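B12-binding domain-containing protein (PDB 6WTE) is a cobalamin-dependent radical SAM methyltransferase, TsrM, that carries a [4Fe-4S] cluster and probably methylates its substrate by a non-radical route. Local coordinates at residues K126-K131 / V188-Q193; T223-A228 / D238-R243. All coordinates share one frame; numbering follows the deposited sequence. Where two conformers were deposited one is given.

Contact 1 of 2, residues K126-K131 / V188-Q193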
# COMPACT_ATOMS: atom_id res chain seq x y z
N LYS A 126 2.59 14.77 2.11
CA LYS A 126 3.17 13.70 1.30
C LYS A 126 4.19 12.96 2.16
O LYS A 126 5.13 13.58 2.67
CB LYS A 126 3.82 14.28 0.04
CG LYS A 126 4.44 13.27 -0.88
CD LYS A 126 5.18 13.97 -2.03
CE LYS A 126 5.72 12.96 -3.05
NZ LYS A 126 4.71 12.50 -4.04
N GLY A 127 4.00 11.66 2.33
CA GLY A 127 4.90 10.87 3.14
C GLY A 127 4.44 10.78 4.59
O GLY A 127 3.31 11.13 4.92
N PRO A 128 5.33 10.32 5.48
CA PRO A 128 4.96 10.17 6.89
C PRO A 128 4.44 11.49 7.46
O PRO A 128 5.01 12.55 7.23
CB PRO A 128 6.27 9.75 7.57
CG PRO A 128 7.09 9.15 6.46
CD PRO A 128 6.72 9.90 5.21
N GLY A 129 3.37 11.40 8.24
CA GLY A 129 2.70 12.63 8.61
C GLY A 129 2.79 13.05 10.07
O GLY A 129 2.38 14.17 10.40
N GLU A 130 3.35 12.21 10.94
CA GLU A 130 3.22 12.42 12.38
C GLU A 130 3.86 13.73 12.83
O GLU A 130 3.31 14.42 13.70
CB GLU A 130 3.81 11.24 13.15
CG GLU A 130 5.24 10.86 12.76
CD GLU A 130 5.28 9.75 11.74
OE1 GLU A 130 4.38 9.70 10.88
OE2 GLU A 130 6.20 8.90 11.81
N LYS A 131 5.00 14.12 12.25
CA LYS A 131 5.65 15.34 12.72
C LYS A 131 5.02 16.58 12.10
O LYS A 131 4.73 17.56 12.80
CB LYS A 131 7.15 15.28 12.43
CG LYS A 131 7.85 14.24 13.30
CD LYS A 131 9.36 14.34 13.24
CE LYS A 131 10.02 13.17 13.98
NZ LYS A 131 9.43 12.94 15.33
N VAL A 188 13.10 11.05 5.85
CA VAL A 188 13.44 10.48 7.16
C VAL A 188 13.08 11.45 8.28
O VAL A 188 12.61 11.03 9.35
CB VAL A 188 14.93 10.09 7.20
CG1 VAL A 188 15.33 9.63 8.60
CG2 VAL A 188 15.21 9.00 6.18
N TRP A 189 13.27 12.76 8.06
CA TRP A 189 12.96 13.74 9.10
C TRP A 189 11.48 13.75 9.47
O TRP A 189 11.12 14.24 10.54
CB TRP A 189 13.39 15.15 8.66
CG TRP A 189 12.58 15.76 7.55
CD1 TRP A 189 12.85 15.70 6.21
CD2 TRP A 189 11.37 16.52 7.68
NE1 TRP A 189 11.88 16.38 5.50
CE2 TRP A 189 10.97 16.89 6.38
CE3 TRP A 189 10.59 16.93 8.77
CZ2 TRP A 189 9.82 17.64 6.14
CZ3 TRP A 189 9.45 17.68 8.53
CH2 TRP A 189 9.08 18.03 7.23
N GLN A 190 10.62 13.22 8.59
CA GLN A 190 9.19 13.21 8.85
C GLN A 190 8.77 12.06 9.76
O GLN A 190 7.63 12.07 10.25
CB GLN A 190 8.42 13.12 7.53
CG GLN A 190 8.75 14.27 6.55
CD GLN A 190 8.06 14.13 5.20
OE1 GLN A 190 8.59 14.58 4.18
NE2 GLN A 190 6.87 13.55 5.19
N VAL A 191 9.65 11.08 9.98
CA VAL A 191 9.32 9.84 10.67
C VAL A 191 9.58 9.98 12.16
O VAL A 191 10.66 10.42 12.57
CB VAL A 191 10.13 8.67 10.09
CG1 VAL A 191 9.84 7.39 10.85
CG2 VAL A 191 9.83 8.49 8.61
N ASP A 192 8.61 9.58 12.98
CA ASP A 192 8.83 9.41 14.41
C ASP A 192 9.52 8.07 14.62
O ASP A 192 8.89 7.02 14.62
CB ASP A 192 7.50 9.49 15.17
CG ASP A 192 7.65 9.25 16.67
OD1 ASP A 192 8.78 9.03 17.17
OD2 ASP A 192 6.61 9.30 17.35
N GLN A 193 10.84 8.12 14.79
CA GLN A 193 11.66 6.92 14.95
C GLN A 193 11.79 6.48 16.39
O GLN A 193 12.46 5.48 16.65
CB GLN A 193 13.05 7.17 14.37
CG GLN A 193 13.07 7.59 12.92
CD GLN A 193 14.46 7.95 12.46
OE1 GLN A 193 14.80 9.13 12.33
NE2 GLN A 193 15.29 6.95 12.22
O HOH W 1 7.05 15.34 2.21
O HOH W 2 5.79 14.08 9.49
O HOH W 3 10.12 11.22 17.94
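In the cobalamin-binding domain, the turn from strand 123-124 into helix 130-141 lines the B12 pocket, and here Gln190 of the loop 188-193 grips its backbone. The amide nitrogen NE2 of Gln190 donates both its hydrogens: one to Lys126 O at 3.1 Å, the other to Pro128 O at 2.9 Å, the latter on a lone pair in the carbonyl plane. Both acceptors lie close to the amide plane, so the two bonds fix the flat group's rotation. Gln190 CG lies over the centre of one face of the Trp189 ring, 3.4 Å above its plane. Shortened to an alanine here, the chain would lose NE2, and the carbonyls of Lys126 and Pro128 would probably be left without the donor they share, the turn freer to shift. A water links Pro128 O to Gln190 O. Glu130 has CG wedged between its backbone N and carbonyl carbon (chi1 52°), which brings OE2 to Asp192 N at 2.8 Å, met on the anti side at a nearly straight 173°; OE1 hydrogen-bonds to cobalamin, as does Gly129 N. Pro128 CG packs against Val191 CG2 at 3.5 Å, while the Lys131 chain runs alongside the loop's carbonyls, its CD 3.2 Å from Trp189 O. Around this, helix 20-31 packs on Glu130 through Val24 and Ala28, Ile132 touches Trp189 and Gln190, and Asn225 of strand 224-225 meets Pro128 and Val191.

Contact 2 of 2, residues T223-A228 / D238-R243; sequences TKNGCA and DAKGTR. With SF4 (iron/sulfur cluster), chain C.
Cys227 SG binds FE2 of the [4Fe-4S] cluster at 2.2 Å, while its backbone N donates at 2.9 Å to the O of Gly241, the first residue beyond helix 236-240. The CB of Cys227 points away from 238-243, and SG, anti to the backbone N (chi1 -176°), reaches the cluster. Two CA-H...O contacts continue the pairing: Thr242 CA to Cys227 O at 3.3 Å, and Ala228 CA to Thr242 O at 3.2 Å. Next out, Asn225 ND2 donates to Lys240 O at 2.9 Å, coming from above the carbonyl plane although the oxygen lies close to the amide's own plane. The other amide hydrogen goes to a water that lies within hydrogen-bonding distance of Arg243 O, and a second water donates to Asn225 OD1. Lys240 lays its CE 3.4 Å from Asn225 OD1; its bent chain carries NZ to a salt bridge with cobalamin. Glycine is called for at Gly226, where a CB would run into Arg243 O, and at Gly241, where at these backbone angles a CB would be jammed against the carbonyl O of Lys240. Arg243 NH1 folds back to Thr242 O at 2.6 Å and also pairs with Glu349. Together with Cys231 and Cys234, Cys227 forms the three-cysteine cluster motif (CxxxCxxC) of radical SAM enzymes, with Glu273 as a further cluster ligand, its loop here closed by the segment that follows the helix.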
# COMPACT_ATOMS: atom_id res chain seq x y z
N THR A 223 8.42 -1.36 10.93
CA THR A 223 9.77 -1.34 11.50
C THR A 223 10.65 -0.24 10.93
O THR A 223 11.56 0.23 11.61
CB THR A 223 10.46 -2.71 11.31
OG1 THR A 223 11.15 -2.77 10.05
CG2 THR A 223 9.44 -3.85 11.39
N LYS A 224 10.36 0.21 9.71
CA LYS A 224 11.17 1.25 9.08
C LYS A 224 10.38 1.84 7.92
O LYS A 224 9.71 1.11 7.19
CB LYS A 224 12.51 0.69 8.59
CG LYS A 224 12.37 -0.49 7.63
CD LYS A 224 13.51 -1.48 7.79
CE LYS A 224 13.25 -2.74 6.98
NZ LYS A 224 14.20 -3.84 7.32
N ASN A 225 10.47 3.15 7.75
CA ASN A 225 9.81 3.81 6.64
C ASN A 225 10.76 3.97 5.46
O ASN A 225 11.93 4.30 5.64
CB ASN A 225 9.28 5.18 7.05
CG ASN A 225 8.58 5.89 5.93
OD1 ASN A 225 7.43 5.57 5.61
ND2 ASN A 225 9.26 6.83 5.29
N GLY A 226 10.24 3.75 4.26
CA GLY A 226 10.91 4.15 3.04
C GLY A 226 11.47 2.96 2.28
O GLY A 226 11.48 1.82 2.74
N CYS A 227 11.95 3.26 1.06
CA CYS A 227 12.66 2.29 0.24
C CYS A 227 13.72 3.02 -0.55
O CYS A 227 13.43 4.03 -1.20
CB CYS A 227 11.73 1.55 -0.73
SG CYS A 227 12.62 0.25 -1.68
N ALA A 228 14.94 2.49 -0.53
CA ALA A 228 16.06 3.12 -1.21
C ALA A 228 16.25 2.64 -2.64
O ALA A 228 17.11 3.18 -3.35
CB ALA A 228 17.36 2.91 -0.43
N ASP A 238 8.91 7.25 -3.83
CA ASP A 238 8.44 8.63 -3.80
C ASP A 238 7.42 8.85 -2.69
O ASP A 238 7.51 9.83 -1.94
CB ASP A 238 7.82 9.03 -5.13
CG ASP A 238 7.11 10.35 -5.03
OD1 ASP A 238 7.81 11.36 -4.86
OD2 ASP A 238 5.86 10.37 -5.07
N ALA A 239 6.43 7.97 -2.60
CA ALA A 239 5.29 8.23 -1.72
C ALA A 239 5.61 7.97 -0.25
O ALA A 239 4.98 8.57 0.63
CB ALA A 239 4.09 7.39 -2.16
N LYS A 240 6.55 7.08 0.04
CA LYS A 240 7.00 6.86 1.41
C LYS A 240 8.29 7.60 1.74
O LYS A 240 8.42 8.17 2.83
CB LYS A 240 7.22 5.36 1.67
CG LYS A 240 6.05 4.48 1.28
CD LYS A 240 4.82 4.72 2.16
CE LYS A 240 5.04 4.26 3.59
NZ LYS A 240 3.74 4.06 4.30
N GLY A 241 9.25 7.61 0.83
CA GLY A 241 10.55 8.22 1.09
C GLY A 241 11.62 7.32 0.53
O GLY A 241 11.49 6.09 0.51
N THR A 242 12.71 7.93 0.07
CA THR A 242 13.78 7.24 -0.64
C THR A 242 14.90 6.75 0.26
O THR A 242 15.87 6.17 -0.25
CB THR A 242 14.39 8.16 -1.70
OG1 THR A 242 14.95 9.31 -1.06
CG2 THR A 242 13.33 8.61 -2.70
N ARG A 243 14.82 6.98 1.57
CA ARG A 243 15.82 6.50 2.51
C ARG A 243 15.11 5.92 3.73
O ARG A 243 13.95 6.23 4.00
CB ARG A 243 16.78 7.62 2.94
CG ARG A 243 17.64 8.16 1.80
CD ARG A 243 18.60 7.11 1.25
NE ARG A 243 19.41 7.65 0.17
CZ ARG A 243 19.15 7.46 -1.13
NH1 ARG A 243 18.11 6.74 -1.51
NH2 ARG A 243 19.95 8.00 -2.05
FE1 SF4 C . 11.26 -2.05 -5.54
FE2 SF4 C . 11.31 -0.71 -3.14
FE3 SF4 C . 9.93 -3.04 -3.33
FE4 SF4 C . 9.01 -0.83 -4.59
S1 SF4 C . 9.20 -1.12 -2.34
S2 SF4 C . 9.15 -2.93 -5.46
S3 SF4 C . 10.95 0.20 -5.20
S4 SF4 C . 12.19 -2.78 -3.60
O HOH W 4 12.07 7.67 5.23
O HOH W 5 5.56 3.97 6.73

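In the fold
Both contacts are largely buried and lie side by side, their centres 10 Å apart, where the cobalamin-binding domain meets the radical SAM core. Contact 1 braces a pocket turn against a long loop, mostly through side-chain groups on backbone atoms; contact 2 is a local closure within the cluster-binding region, more backbone to backbone. Glycines at backbone angles that call for them occur in both. Each reaches B12, through Glu130 and Gly129 in one and Lys240 in the other, but contact 2 alone holds a cluster ligand. They join directly: Lys126 NZ forms a salt bridge to Asp238 OD2 at 2.6 Å, and Pro128 CD packs 3.4 Å from Lys240 O. Surface character appears chiefly at Lys131, Trp189 and Ala228, partly exposed, and at exposed Arg243.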